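Local coordinates for putative metal binding protein (Coccidioides immitis, PDB 3CVG) that is of unknown function but has the periplasmic binding protein fold and probably binds a metal ion, at residues D204-R216 against G270-A282. Numbering follows the deposited sequence.
Sequences DYGTYLSIPRGLR and GFKKDGQQLYSPA
Asp274 meets Arg213 and Arg216 in a salt-bridge network. Its OD1 accepts three bonds, all bent (133-138°). Arg213 NH1 meets the syn lone pair of Asp274 OD1 at 2.8 Å. Arg216 approaches the same oxygen end-on with NH1 and NH2, and its NH1 stands 2.8 Å from Asp274 OD1. The two guanidinium groups are turned differently: that of Arg213 lies 22° from the carboxylate plane, that of Arg216 81°. Arg213 NH2 adds a weak bond to Asp274 OD2. On its other edge, Arg216 uses NE and NH2 to grip Ile211 O in its own segment, which fixes the rotation of the guanidinium. The type I' turn from Lys273 to Gln276 holds Asp274 at the hairpin tip, and with CG anti to the backbone N its carboxylate reaches both arginines.

Beside this charged cluster, Leu209 CD1 rests 3.7 Å from Lys273 O and lies over one face of the Tyr205 ring, offset toward the rim. Tyr205 OH reaches Gln276 CB at 3.6 Å, the two side chains crossing at about a right angle. The ring edge meets two carbonyls, with Tyr205 CD2 3.4 Å from Leu278 O. Leu278 CD1 packs closely on Gly206 CA, at 3.3 Å. One water accepts from Lys273 NZ and donates to Ser210 OG, which in turn bonds to Gly206 O.

Asp204 caps helix 205-208 by accepting from Thr207 N. The contact joins helix 205-208, the turn after it and the helical turn 213-216 to the beta-hairpin of strands 272-273 and 276-281, within a periplasmic binding protein fold.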
loop_
_atom_site.group_PDB
_atom_site.type_symbol
_atom_site.label_atom_id
_atom_site.label_comp_id
_atom_site.label_asym_id
_atom_site.label_seq_id
_atom_site.Cartn_x
_atom_site.Cartn_y
_atom_site.Cartn_z
ATOM N N ASP A 204 -4.728 2.334 -5.293
ATOM C CA ASP A 204 -4.575 3.009 -4.008
ATOM C C ASP A 204 -4.707 4.515 -4.175
ATOM O O ASP A 204 -4.529 5.045 -5.275
ATOM C CB ASP A 204 -3.232 2.657 -3.355
ATOM C CG ASP A 204 -2.049 3.068 -4.196
ATOM O OD1 ASP A 204 -1.723 2.362 -5.176
ATOM O OD2 ASP A 204 -1.439 4.107 -3.886
ATOM N N TYR A 205 -5.018 5.198 -3.078
ATOM C CA TYR A 205 -5.207 6.640 -3.101
ATOM C C TYR A 205 -4.054 7.420 -3.723
ATOM O O TYR A 205 -4.285 8.305 -4.546
ATOM C CB TYR A 205 -5.468 7.158 -1.681
ATOM C CG TYR A 205 -5.962 8.592 -1.634
ATOM C CD1 TYR A 205 -6.985 9.027 -2.480
ATOM C CD2 TYR A 205 -5.429 9.505 -0.718
ATOM C CE1 TYR A 205 -7.466 10.337 -2.416
ATOM C CE2 TYR A 205 -5.904 10.813 -0.641
ATOM C CZ TYR A 205 -6.917 11.223 -1.491
ATOM O OH TYR A 205 -7.372 12.513 -1.433
ATOM N N GLY A 206 -2.824 7.090 -3.330
ATOM C CA GLY A 206 -1.648 7.781 -3.843
ATOM C C GLY A 206 -1.445 7.656 -5.343
ATOM O O GLY A 206 -1.031 8.610 -6.012
ATOM N N THR A 207 -1.723 6.471 -5.876
ATOM C CA THR A 207 -1.591 6.228 -7.307
ATOM C C THR A 207 -2.637 7.077 -8.028
ATOM O O THR A 207 -2.355 7.693 -9.056
ATOM C CB THR A 207 -1.820 4.738 -7.624
ATOM O OG1 THR A 207 -0.839 3.957 -6.932
ATOM C CG2 THR A 207 -1.708 4.478 -9.128
ATOM N N TYR A 208 -3.843 7.105 -7.471
ATOM C CA TYR A 208 -4.943 7.890 -8.023
ATOM C C TYR A 208 -4.555 9.370 -8.154
ATOM O O TYR A 208 -4.814 10.016 -9.184
ATOM C CB TYR A 208 -6.168 7.762 -7.111
ATOM C CG TYR A 208 -7.304 8.697 -7.442
ATOM C CD1 TYR A 208 -8.012 8.575 -8.641
ATOM C CD2 TYR A 208 -7.674 9.711 -6.557
ATOM C CE1 TYR A 208 -9.056 9.439 -8.952
ATOM C CE2 TYR A 208 -8.725 10.589 -6.862
ATOM C CZ TYR A 208 -9.410 10.441 -8.058
ATOM O OH TYR A 208 -10.446 11.293 -8.360
ATOM N N LEU A 209 -3.940 9.907 -7.104
ATOM C CA LEU A 209 -3.534 11.308 -7.106
ATOM C C LEU A 209 -2.352 11.543 -8.027
ATOM O O LEU A 209 -1.970 12.687 -8.272
ATOM C CB LEU A 209 -3.177 11.760 -5.685
ATOM C CG LEU A 209 -4.336 11.698 -4.684
ATOM C CD1 LEU A 209 -3.813 11.950 -3.265
ATOM C CD2 LEU A 209 -5.396 12.716 -5.064
ATOM N N SER A 210 -1.784 10.461 -8.551
ATOM C CA SER A 210 -0.637 10.564 -9.441
ATOM C C SER A 210 -0.999 10.618 -10.924
ATOM O O SER A 210 -0.169 11.003 -11.732
ATOM C CB SER A 210 0.317 9.383 -9.222
ATOM O OG SER A 210 0.847 9.378 -7.911
ATOM N N ILE A 211 -2.216 10.219 -11.287
ATOM C CA ILE A 211 -2.585 10.224 -12.697
ATOM C C ILE A 211 -3.185 11.554 -13.136
ATOM O O ILE A 211 -3.698 12.324 -12.321
ATOM C CB ILE A 211 -3.565 9.064 -13.040
ATOM C CG1 ILE A 211 -4.866 9.219 -12.258
ATOM C CG2 ILE A 211 -2.905 7.716 -12.733
ATOM C CD1 ILE A 211 -5.936 8.227 -12.645
ATOM N N PRO A 212 -3.109 11.852 -14.438
ATOM C CA PRO A 212 -3.656 13.111 -14.964
ATOM C C PRO A 212 -5.097 13.356 -14.531
ATOM O O PRO A 212 -5.884 12.420 -14.431
ATOM C CB PRO A 212 -3.534 12.931 -16.468
ATOM C CG PRO A 212 -2.296 12.079 -16.601
ATOM C CD PRO A 212 -2.508 11.045 -15.515
ATOM N N ARG A 213 -5.443 14.612 -14.261
ATOM C CA ARG A 213 -6.811 14.931 -13.864
ATOM C C ARG A 213 -7.787 14.455 -14.932
ATOM O O ARG A 213 -8.875 13.959 -14.624
ATOM C CB ARG A 213 -7.001 16.435 -13.677
ATOM C CG ARG A 213 -6.251 17.006 -12.505
ATOM C CD ARG A 213 -6.769 18.384 -12.139
ATOM N NE ARG A 213 -5.964 18.970 -11.076
ATOM C CZ ARG A 213 -5.708 18.367 -9.921
ATOM N NH1 ARG A 213 -6.196 17.158 -9.678
ATOM N NH2 ARG A 213 -4.960 18.974 -9.009
ATOM N N GLY A 214 -7.394 14.626 -16.189
ATOM C CA GLY A 214 -8.242 14.210 -17.291
ATOM C C GLY A 214 -8.677 12.757 -17.201
ATOM O O GLY A 214 -9.837 12.441 -17.460
ATOM N N LEU A 215 -7.756 11.867 -16.833
ATOM C CA LEU A 215 -8.085 10.450 -16.718
ATOM C C LEU A 215 -9.058 10.175 -15.579
ATOM O O LEU A 215 -9.899 9.286 -15.681
ATOM C CB LEU A 215 -6.822 9.605 -16.516
ATOM C CG LEU A 215 -5.998 9.261 -17.760
ATOM C CD1 LEU A 215 -4.924 8.246 -17.400
ATOM C CD2 LEU A 215 -6.921 8.686 -18.836
ATOM N N ARG A 216 -8.941 10.938 -14.497
ATOM C CA ARG A 216 -9.817 10.745 -13.348
ATOM C C ARG A 216 -11.269 10.999 -13.727
ATOM O O ARG A 216 -12.184 10.521 -13.064
ATOM C CB ARG A 216 -9.403 11.662 -12.193
ATOM C CG ARG A 216 -7.976 11.448 -11.731
ATOM C CD ARG A 216 -7.603 12.429 -10.622
ATOM N NE ARG A 216 -6.171 12.706 -10.623
ATOM C CZ ARG A 216 -5.553 13.446 -9.708
ATOM N NH1 ARG A 216 -6.246 13.986 -8.712
ATOM N NH2 ARG A 216 -4.247 13.644 -9.790
ATOM N N GLY A 270 1.270 16.011 7.417
ATOM C CA GLY A 270 1.466 17.107 6.486
ATOM C C GLY A 270 2.001 16.720 5.117
ATOM O O GLY A 270 2.208 17.589 4.273
ATOM N N PHE A 271 2.228 15.428 4.888
ATOM C CA PHE A 271 2.750 14.973 3.600
ATOM C C PHE A 271 1.641 14.971 2.563
ATOM O O PHE A 271 0.662 14.229 2.684
ATOM C CB PHE A 271 3.345 13.575 3.722
ATOM C CG PHE A 271 4.030 13.109 2.477
ATOM C CD1 PHE A 271 5.029 13.881 1.891
ATOM C CD2 PHE A 271 3.682 11.898 1.888
ATOM C CE1 PHE A 271 5.674 13.452 0.733
ATOM C CE2 PHE A 271 4.323 11.459 0.730
ATOM C CZ PHE A 271 5.318 12.239 0.152
ATOM N N LYS A 272 1.809 15.787 1.531
ATOM C CA LYS A 272 0.789 15.911 0.505
ATOM C C LYS A 272 1.177 15.514 -0.908
ATOM O O LYS A 272 2.354 15.427 -1.251
ATOM C CB LYS A 272 0.280 17.346 0.472
ATOM C CG LYS A 272 -0.425 17.796 1.731
ATOM C CD LYS A 272 -1.095 19.129 1.484
ATOM C CE LYS A 272 -2.220 19.383 2.463
ATOM N NZ LYS A 272 -3.037 20.558 2.044
ATOM N N LYS A 273 0.152 15.276 -1.720
ATOM C CA LYS A 273 0.318 14.941 -3.128
ATOM C C LYS A 273 -0.909 15.473 -3.854
ATOM O O LYS A 273 -2.048 15.165 -3.493
ATOM C CB LYS A 273 0.457 13.432 -3.342
ATOM C CG LYS A 273 1.753 13.074 -4.048
ATOM C CD LYS A 273 1.836 11.599 -4.393
ATOM C CE LYS A 273 3.288 11.152 -4.514
ATOM N NZ LYS A 273 4.074 11.975 -5.482
ATOM N N ASP A 274 -0.661 16.282 -4.877
ATOM C CA ASP A 274 -1.725 16.911 -5.643
ATOM C C ASP A 274 -2.598 17.726 -4.698
ATOM O O ASP A 274 -3.816 17.795 -4.859
ATOM C CB ASP A 274 -2.592 15.881 -6.372
ATOM C CG ASP A 274 -3.356 16.501 -7.525
ATOM O OD1 ASP A 274 -4.384 15.940 -7.961
ATOM O OD2 ASP A 274 -2.906 17.561 -8.003
ATOM N N GLY A 275 -1.962 18.328 -3.697
ATOM C CA GLY A 275 -2.682 19.147 -2.736
ATOM C C GLY A 275 -3.571 18.412 -1.746
ATOM O O GLY A 275 -4.436 19.025 -1.120
ATOM N N GLN A 276 -3.368 17.108 -1.592
ATOM C CA GLN A 276 -4.178 16.321 -0.661
ATOM C C GLN A 276 -3.289 15.572 0.320
ATOM O O GLN A 276 -2.191 15.142 -0.037
ATOM C CB GLN A 276 -5.022 15.281 -1.414
ATOM C CG GLN A 276 -6.046 15.832 -2.388
ATOM C CD GLN A 276 -7.122 16.641 -1.708
ATOM O OE1 GLN A 276 -7.647 16.248 -0.664
ATOM N NE2 GLN A 276 -7.471 17.772 -2.304
ATOM N N GLN A 277 -3.761 15.408 1.553
ATOM C CA GLN A 277 -2.991 14.650 2.533
ATOM C C GLN A 277 -3.012 13.235 1.975
ATOM O O GLN A 277 -4.085 12.671 1.761
ATOM C CB GLN A 277 -3.658 14.665 3.909
ATOM C CG GLN A 277 -2.926 13.796 4.933
ATOM C CD GLN A 277 -3.573 13.827 6.309
ATOM O OE1 GLN A 277 -4.727 13.442 6.474
ATOM N NE2 GLN A 277 -2.826 14.286 7.302
ATOM N N LEU A 278 -1.840 12.671 1.733
ATOM C CA LEU A 278 -1.754 11.332 1.167
ATOM C C LEU A 278 -2.180 10.211 2.110
ATOM O O LEU A 278 -3.057 9.412 1.778
ATOM C CB LEU A 278 -0.330 11.069 0.677
ATOM C CG LEU A 278 -0.066 9.676 0.102
ATOM C CD1 LEU A 278 -1.091 9.353 -0.976
ATOM C CD2 LEU A 278 1.342 9.623 -0.449
ATOM N N TYR A 279 -1.558 10.163 3.285
ATOM C CA TYR A 279 -1.837 9.128 4.273
ATOM C C TYR A 279 -2.442 9.673 5.564
ATOM O O TYR A 279 -2.265 10.844 5.906
ATOM C CB TYR A 279 -0.547 8.397 4.652
ATOM C CG TYR A 279 0.264 7.842 3.510
ATOM C CD1 TYR A 279 1.555 8.309 3.260
ATOM C CD2 TYR A 279 -0.231 6.817 2.707
ATOM C CE1 TYR A 279 2.336 7.763 2.244
ATOM C CE2 TYR A 279 0.544 6.262 1.683
ATOM C CZ TYR A 279 1.825 6.740 1.460
ATOM O OH TYR A 279 2.609 6.187 0.471
ATOM N N SER A 280 -3.149 8.812 6.286
ATOM C CA SER A 280 -3.731 9.206 7.558
ATOM C C SER A 280 -2.735 8.829 8.645
ATOM O O SER A 280 -1.997 7.848 8.518
ATOM C CB SER A 280 -5.056 8.485 7.816
ATOM O OG SER A 280 -6.074 8.946 6.949
ATOM N N PRO A 281 -2.676 9.623 9.722
ATOM C CA PRO A 281 -1.749 9.323 10.813
ATOM C C PRO A 281 -2.148 7.995 11.452
ATOM O O PRO A 281 -3.279 7.536 11.285
ATOM C CB PRO A 281 -1.949 10.503 11.767
ATOM C CG PRO A 281 -2.331 11.620 10.831
ATOM C CD PRO A 281 -3.298 10.946 9.904
ATOM N N ALA A 282 -1.225 7.375 12.171
ATOM C CA ALA A 282 -1.530 6.117 12.846
ATOM C C ALA A 282 -2.636 6.397 13.857
ATOM O O ALA A 282 -2.806 7.532 14.288
ATOM C CB ALA A 282 -0.297 5.590 13.557
HETATM O O HOH W 1 -6.500 13.386 1.656
HETATM O O HOH W 2 3.677 10.242 -7.655
#